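Local coordinates for protein putative uronate isomerase (Thermotoga maritima, PDB 4NAR) that is of uncertain function but probably acts as a lactate racemase or a related enzyme, at residues G286-M298 / W411-K423. Sequence-based numbering, arbitrary orientation.
Sequences GKGSYKLQRPGVM and WIVPGGKYLYDLK. With SO4 (sulfate ion), chain C.
The short helix 287-290 and the type I turn from Tyr290 to Gln293 pack against the end of the modelled chain, 411-423, whose strand 419-422 runs parallel to strand 261-264. Lys291 carries much of the contact: its chain follows the backbone of 416-418, a turn at chi2 (-55°) helping to bring CE to Lys417 O and NZ to Gly416 O, to which NZ donates (3.0 Å) from above the carbonyl plane. On the backbone side, Tyr420 N meets Lys291 O at 3.1 Å in a straight bond (N-H...O 167°). Water 1 donates to that same oxygen and to Tyr420 O while accepting from Arg294 N. The outstretched chain of Arg294 lays one guanidinium face on Leu419 CD1, 3.4 Å from CZ; its NH1 forms a salt bridge to Asp421 OD2 (2.8 Å), whose hydrogen bond is weak, bent to 129°, and NH2 bonds to Ile192 O. Leu292 CD2 packs 3.6 Å from Tyr420 CD1 and reaches Ile412 CD1 tip to tip. Replacing Lys291 with an alanine would probably leave Gly416 O without this donor and open a gap along 416-418. The Tyr420-Lys291 bond, water 1 and the Arg294-Asp421 pair probably hold strand 419-422 beside the turn and following loop.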
loop_
_atom_site.group_PDB
_atom_site.type_symbol
_atom_site.label_atom_id
_atom_site.label_comp_id
_atom_site.label_asym_id
_atom_site.label_seq_id
_atom_site.Cartn_x
_atom_site.Cartn_y
_atom_site.Cartn_z
ATOM N N GLY A 286 6.897 -7.769 -3.759
ATOM C CA GLY A 286 5.902 -8.835 -3.733
ATOM C C GLY A 286 4.626 -8.509 -4.513
ATOM O O GLY A 286 3.893 -9.430 -4.910
ATOM N N LYS A 287 4.356 -7.217 -4.731
ATOM C CA LYS A 287 3.275 -6.775 -5.638
ATOM C C LYS A 287 3.302 -7.486 -7.000
ATOM O O LYS A 287 2.257 -7.691 -7.630
ATOM C CB LYS A 287 3.330 -5.261 -5.855
ATOM C CG LYS A 287 2.436 -4.459 -4.914
ATOM C CD LYS A 287 3.048 -3.094 -4.594
ATOM C CE LYS A 287 2.076 -2.225 -3.814
ATOM N NZ LYS A 287 1.559 -2.923 -2.589
ATOM N N GLY A 288 4.506 -7.863 -7.436
ATOM C CA GLY A 288 4.678 -8.645 -8.646
ATOM C C GLY A 288 3.927 -9.963 -8.608
ATOM O O GLY A 288 3.339 -10.372 -9.616
ATOM N N SER A 289 3.939 -10.633 -7.457
ATOM C CA SER A 289 3.142 -11.849 -7.305
ATOM C C SER A 289 1.633 -11.553 -7.138
ATOM O O SER A 289 0.794 -12.158 -7.837
ATOM C CB SER A 289 3.664 -12.697 -6.148
ATOM O OG SER A 289 2.751 -13.732 -5.811
ATOM N N TYR A 290 1.286 -10.623 -6.238
ATOM C CA TYR A 290 -0.132 -10.358 -5.934
ATOM C C TYR A 290 -0.949 -10.015 -7.180
ATOM O O TYR A 290 -2.106 -10.439 -7.303
ATOM C CB TYR A 290 -0.319 -9.208 -4.939
ATOM C CG TYR A 290 0.654 -9.167 -3.788
ATOM C CD1 TYR A 290 1.077 -10.332 -3.149
ATOM C CD2 TYR A 290 1.155 -7.953 -3.333
ATOM C CE1 TYR A 290 1.963 -10.280 -2.096
ATOM C CE2 TYR A 290 2.050 -7.891 -2.274
ATOM C CZ TYR A 290 2.453 -9.057 -1.660
ATOM O OH TYR A 290 3.350 -8.996 -0.612
ATOM N N LYS A 291 -0.367 -9.231 -8.089
ATOM C CA LYS A 291 -1.127 -8.749 -9.251
ATOM C C LYS A 291 -1.430 -9.845 -10.266
ATOM O O LYS A 291 -2.199 -9.626 -11.207
ATOM C CB LYS A 291 -0.424 -7.579 -9.948
ATOM C CG LYS A 291 -0.278 -6.337 -9.076
ATOM C CD LYS A 291 -1.620 -5.893 -8.523
ATOM C CE LYS A 291 -1.733 -4.372 -8.504
ATOM N NZ LYS A 291 -0.827 -3.664 -7.536
ATOM N N LEU A 292 -0.853 -11.027 -10.055
ATOM C CA LEU A 292 -1.048 -12.139 -10.975
ATOM C C LEU A 292 -1.847 -13.301 -10.366
ATOM O O LEU A 292 -1.855 -14.404 -10.916
ATOM C CB LEU A 292 0.314 -12.624 -11.486
ATOM C CG LEU A 292 1.112 -11.562 -12.278
ATOM C CD1 LEU A 292 2.547 -12.012 -12.591
ATOM C CD2 LEU A 292 0.362 -11.144 -13.566
ATOM N N GLN A 293 -2.534 -13.058 -9.251
ATOM C CA GLN A 293 -3.164 -14.160 -8.502
ATOM C C GLN A 293 -4.677 -14.351 -8.651
ATOM O O GLN A 293 -5.247 -15.238 -8.006
ATOM C CB GLN A 293 -2.817 -14.071 -7.013
ATOM C CG GLN A 293 -1.371 -14.419 -6.697
ATOM C CD GLN A 293 -1.098 -14.440 -5.199
ATOM O OE1 GLN A 293 -1.952 -14.864 -4.392
ATOM N NE2 GLN A 293 0.092 -13.962 -4.815
ATOM N N ARG A 294 -5.338 -13.532 -9.469
ATOM C CA ARG A 294 -6.703 -13.870 -9.859
ATOM C C ARG A 294 -6.750 -15.275 -10.459
ATOM O O ARG A 294 -5.780 -15.725 -11.100
ATOM C CB ARG A 294 -7.300 -12.824 -10.796
ATOM C CG ARG A 294 -7.843 -11.655 -9.995
ATOM C CD ARG A 294 -8.821 -10.805 -10.756
ATOM N NE ARG A 294 -9.469 -9.892 -9.823
ATOM C CZ ARG A 294 -10.108 -8.778 -10.171
ATOM N NH1 ARG A 294 -10.201 -8.433 -11.452
ATOM N NH2 ARG A 294 -10.645 -8.005 -9.227
ATOM N N PRO A 295 -7.856 -15.996 -10.211
ATOM C CA PRO A 295 -7.890 -17.396 -10.646
ATOM C C PRO A 295 -7.803 -17.492 -12.166
ATOM O O PRO A 295 -8.462 -16.704 -12.872
ATOM C CB PRO A 295 -9.251 -17.898 -10.141
ATOM C CG PRO A 295 -10.065 -16.678 -9.876
ATOM C CD PRO A 295 -9.089 -15.594 -9.505
ATOM N N GLY A 296 -6.977 -18.421 -12.652
ATOM C CA GLY A 296 -6.811 -18.626 -14.080
ATOM C C GLY A 296 -5.717 -17.785 -14.732
ATOM O O GLY A 296 -5.361 -18.033 -15.898
ATOM N N VAL A 297 -5.182 -16.791 -14.012
ATOM C CA VAL A 297 -4.159 -15.929 -14.616
ATOM C C VAL A 297 -2.826 -16.664 -14.814
ATOM O O VAL A 297 -2.202 -16.583 -15.879
ATOM C CB VAL A 297 -3.985 -14.578 -13.871
ATOM C CG1 VAL A 297 -2.790 -13.825 -14.398
ATOM C CG2 VAL A 297 -5.218 -13.723 -14.063
HETATM N N MSE A 298 -2.412 -17.413 -13.806
HETATM C CA MSE A 298 -1.203 -18.219 -13.923
HETATM C C MSE A 298 -1.573 -19.674 -14.221
HETATM O O MSE A 298 -2.521 -20.213 -13.640
HETATM C CB MSE A 298 -0.384 -18.143 -12.631
HETATM C CG MSE A 298 0.085 -16.758 -12.293
HETATM SE SE MSE A 298 1.430 -16.203 -13.580
HETATM C CE MSE A 298 0.475 -14.724 -14.287
ATOM N N TRP A 411 6.384 -10.158 -20.379
ATOM C CA TRP A 411 7.342 -9.218 -19.822
ATOM C C TRP A 411 6.528 -7.996 -19.399
ATOM O O TRP A 411 6.088 -7.206 -20.239
ATOM C CB TRP A 411 8.372 -8.860 -20.894
ATOM C CG TRP A 411 9.554 -8.056 -20.454
ATOM C CD1 TRP A 411 9.722 -6.705 -20.590
ATOM C CD2 TRP A 411 10.766 -8.552 -19.859
ATOM N NE1 TRP A 411 10.955 -6.329 -20.105
ATOM C CE2 TRP A 411 11.613 -7.444 -19.646
ATOM C CE3 TRP A 411 11.210 -9.824 -19.472
ATOM C CZ2 TRP A 411 12.876 -7.569 -19.067
ATOM C CZ3 TRP A 411 12.460 -9.948 -18.901
ATOM C CH2 TRP A 411 13.279 -8.827 -18.699
ATOM N N ILE A 412 6.313 -7.865 -18.093
ATOM C CA ILE A 412 5.421 -6.849 -17.542
ATOM C C ILE A 412 6.180 -5.615 -17.090
ATOM O O ILE A 412 6.957 -5.674 -16.126
ATOM C CB ILE A 412 4.626 -7.414 -16.336
ATOM C CG1 ILE A 412 3.977 -8.758 -16.703
ATOM C CG2 ILE A 412 3.575 -6.406 -15.847
ATOM C CD1 ILE A 412 3.324 -9.450 -15.511
ATOM N N VAL A 413 5.960 -4.508 -17.802
ATOM C CA VAL A 413 6.524 -3.204 -17.447
ATOM C C VAL A 413 5.404 -2.179 -17.479
ATOM O O VAL A 413 4.680 -2.097 -18.469
ATOM C CB VAL A 413 7.605 -2.734 -18.452
ATOM C CG1 VAL A 413 8.140 -1.345 -18.063
ATOM C CG2 VAL A 413 8.753 -3.726 -18.542
ATOM N N PRO A 414 5.240 -1.408 -16.390
ATOM C CA PRO A 414 5.996 -1.529 -15.134
ATOM C C PRO A 414 5.431 -2.626 -14.221
ATOM O O PRO A 414 4.208 -2.841 -14.133
ATOM C CB PRO A 414 5.817 -0.153 -14.485
ATOM C CG PRO A 414 4.443 0.286 -14.958
ATOM C CD PRO A 414 4.307 -0.261 -16.370
ATOM N N GLY A 415 6.327 -3.315 -13.530
ATOM C CA GLY A 415 5.914 -4.476 -12.767
ATOM C C GLY A 415 5.182 -4.169 -11.475
ATOM O O GLY A 415 5.476 -3.178 -10.779
ATOM N N GLY A 416 4.230 -5.040 -11.147
ATOM C CA GLY A 416 3.516 -4.957 -9.888
ATOM C C GLY A 416 2.494 -3.836 -9.817
ATOM O O GLY A 416 1.962 -3.557 -8.743
ATOM N N LYS A 417 2.223 -3.189 -10.949
ATOM C CA LYS A 417 1.302 -2.055 -10.972
ATOM C C LYS A 417 -0.122 -2.483 -11.332
ATOM O O LYS A 417 -1.045 -2.314 -10.538
ATOM C CB LYS A 417 1.803 -0.959 -11.926
ATOM C CG LYS A 417 3.159 -0.323 -11.529
ATOM C CD LYS A 417 3.094 0.292 -10.133
ATOM C CE LYS A 417 4.490 0.601 -9.591
ATOM N NZ LYS A 417 5.204 1.708 -10.282
ATOM N N TYR A 418 -0.286 -3.056 -12.523
ATOM C CA TYR A 418 -1.605 -3.450 -13.039
ATOM C C TYR A 418 -2.107 -4.799 -12.537
ATOM O O TYR A 418 -1.316 -5.730 -12.370
ATOM C CB TYR A 418 -1.584 -3.450 -14.570
ATOM C CG TYR A 418 -1.491 -2.054 -15.099
ATOM C CD1 TYR A 418 -0.273 -1.395 -15.134
ATOM C CD2 TYR A 418 -2.630 -1.357 -15.504
ATOM C CE1 TYR A 418 -0.175 -0.090 -15.587
ATOM C CE2 TYR A 418 -2.545 -0.045 -15.965
ATOM C CZ TYR A 418 -1.309 0.582 -16.002
ATOM O OH TYR A 418 -1.196 1.884 -16.444
ATOM N N LEU A 419 -3.422 -4.887 -12.307
ATOM C CA LEU A 419 -4.094 -6.142 -11.955
ATOM C C LEU A 419 -4.381 -6.908 -13.246
ATOM O O LEU A 419 -4.936 -6.347 -14.201
ATOM C CB LEU A 419 -5.429 -5.851 -11.276
ATOM C CG LEU A 419 -5.949 -6.697 -10.115
ATOM C CD1 LEU A 419 -7.485 -6.681 -10.126
ATOM C CD2 LEU A 419 -5.397 -8.113 -10.107
ATOM N N TYR A 420 -4.004 -8.180 -13.288
ATOM C CA TYR A 420 -4.292 -9.004 -14.456
ATOM C C TYR A 420 -5.555 -9.847 -14.271
ATOM O O TYR A 420 -5.830 -10.342 -13.170
ATOM C CB TYR A 420 -3.076 -9.862 -14.814
ATOM C CG TYR A 420 -2.078 -9.063 -15.608
ATOM C CD1 TYR A 420 -1.209 -8.170 -14.981
ATOM C CD2 TYR A 420 -2.038 -9.157 -16.989
ATOM C CE1 TYR A 420 -0.309 -7.414 -15.713
ATOM C CE2 TYR A 420 -1.142 -8.412 -17.728
ATOM C CZ TYR A 420 -0.285 -7.538 -17.094
ATOM O OH TYR A 420 0.597 -6.796 -17.847
ATOM N N ASP A 421 -6.345 -9.971 -15.337
ATOM C CA ASP A 421 -7.519 -10.836 -15.310
ATOM C C ASP A 421 -7.673 -11.591 -16.639
ATOM O O ASP A 421 -7.110 -11.183 -17.663
ATOM C CB ASP A 421 -8.783 -10.043 -14.968
ATOM C CG ASP A 421 -9.796 -10.871 -14.165
ATOM O OD1 ASP A 421 -9.672 -12.129 -14.160
ATOM O OD2 ASP A 421 -10.714 -10.271 -13.538
ATOM N N LEU A 422 -8.400 -12.707 -16.603
ATOM C CA LEU A 422 -8.711 -13.487 -17.808
ATOM C C LEU A 422 -9.894 -12.872 -18.557
ATOM O O LEU A 422 -10.953 -12.625 -17.961
ATOM C CB LEU A 422 -9.043 -14.941 -17.452
ATOM C CG LEU A 422 -7.910 -15.969 -17.405
ATOM C CD1 LEU A 422 -8.477 -17.361 -17.107
ATOM C CD2 LEU A 422 -7.136 -15.976 -18.717
ATOM N N LYS A 423 -9.713 -12.639 -19.857
ATOM C CA LYS A 423 -10.720 -11.942 -20.666
ATOM C C LYS A 423 -11.817 -12.871 -21.172
ATOM O O LYS A 423 -11.908 -14.022 -20.742
ATOM C CB LYS A 423 -10.063 -11.206 -21.837
ATOM C CG LYS A 423 -10.421 -11.738 -23.208
ATOM C CD LYS A 423 -10.026 -10.717 -24.285
ATOM C CE LYS A 423 -8.522 -10.424 -24.258
ATOM N NZ LYS A 423 -8.109 -9.303 -25.177
HETATM S S SO4 C . 1.117 0.176 -0.432
HETATM O O1 SO4 C . -0.198 0.851 -0.443
HETATM O O2 SO4 C . 2.099 1.025 0.268
HETATM O O3 SO4 C . 1.069 -1.132 0.244
HETATM O O4 SO4 C . 1.525 -0.006 -1.828
HETATM O O HOH W 1 -4.314 -11.301 -11.170
HETATM O O HOH W 2 -9.736 -14.409 -13.235
#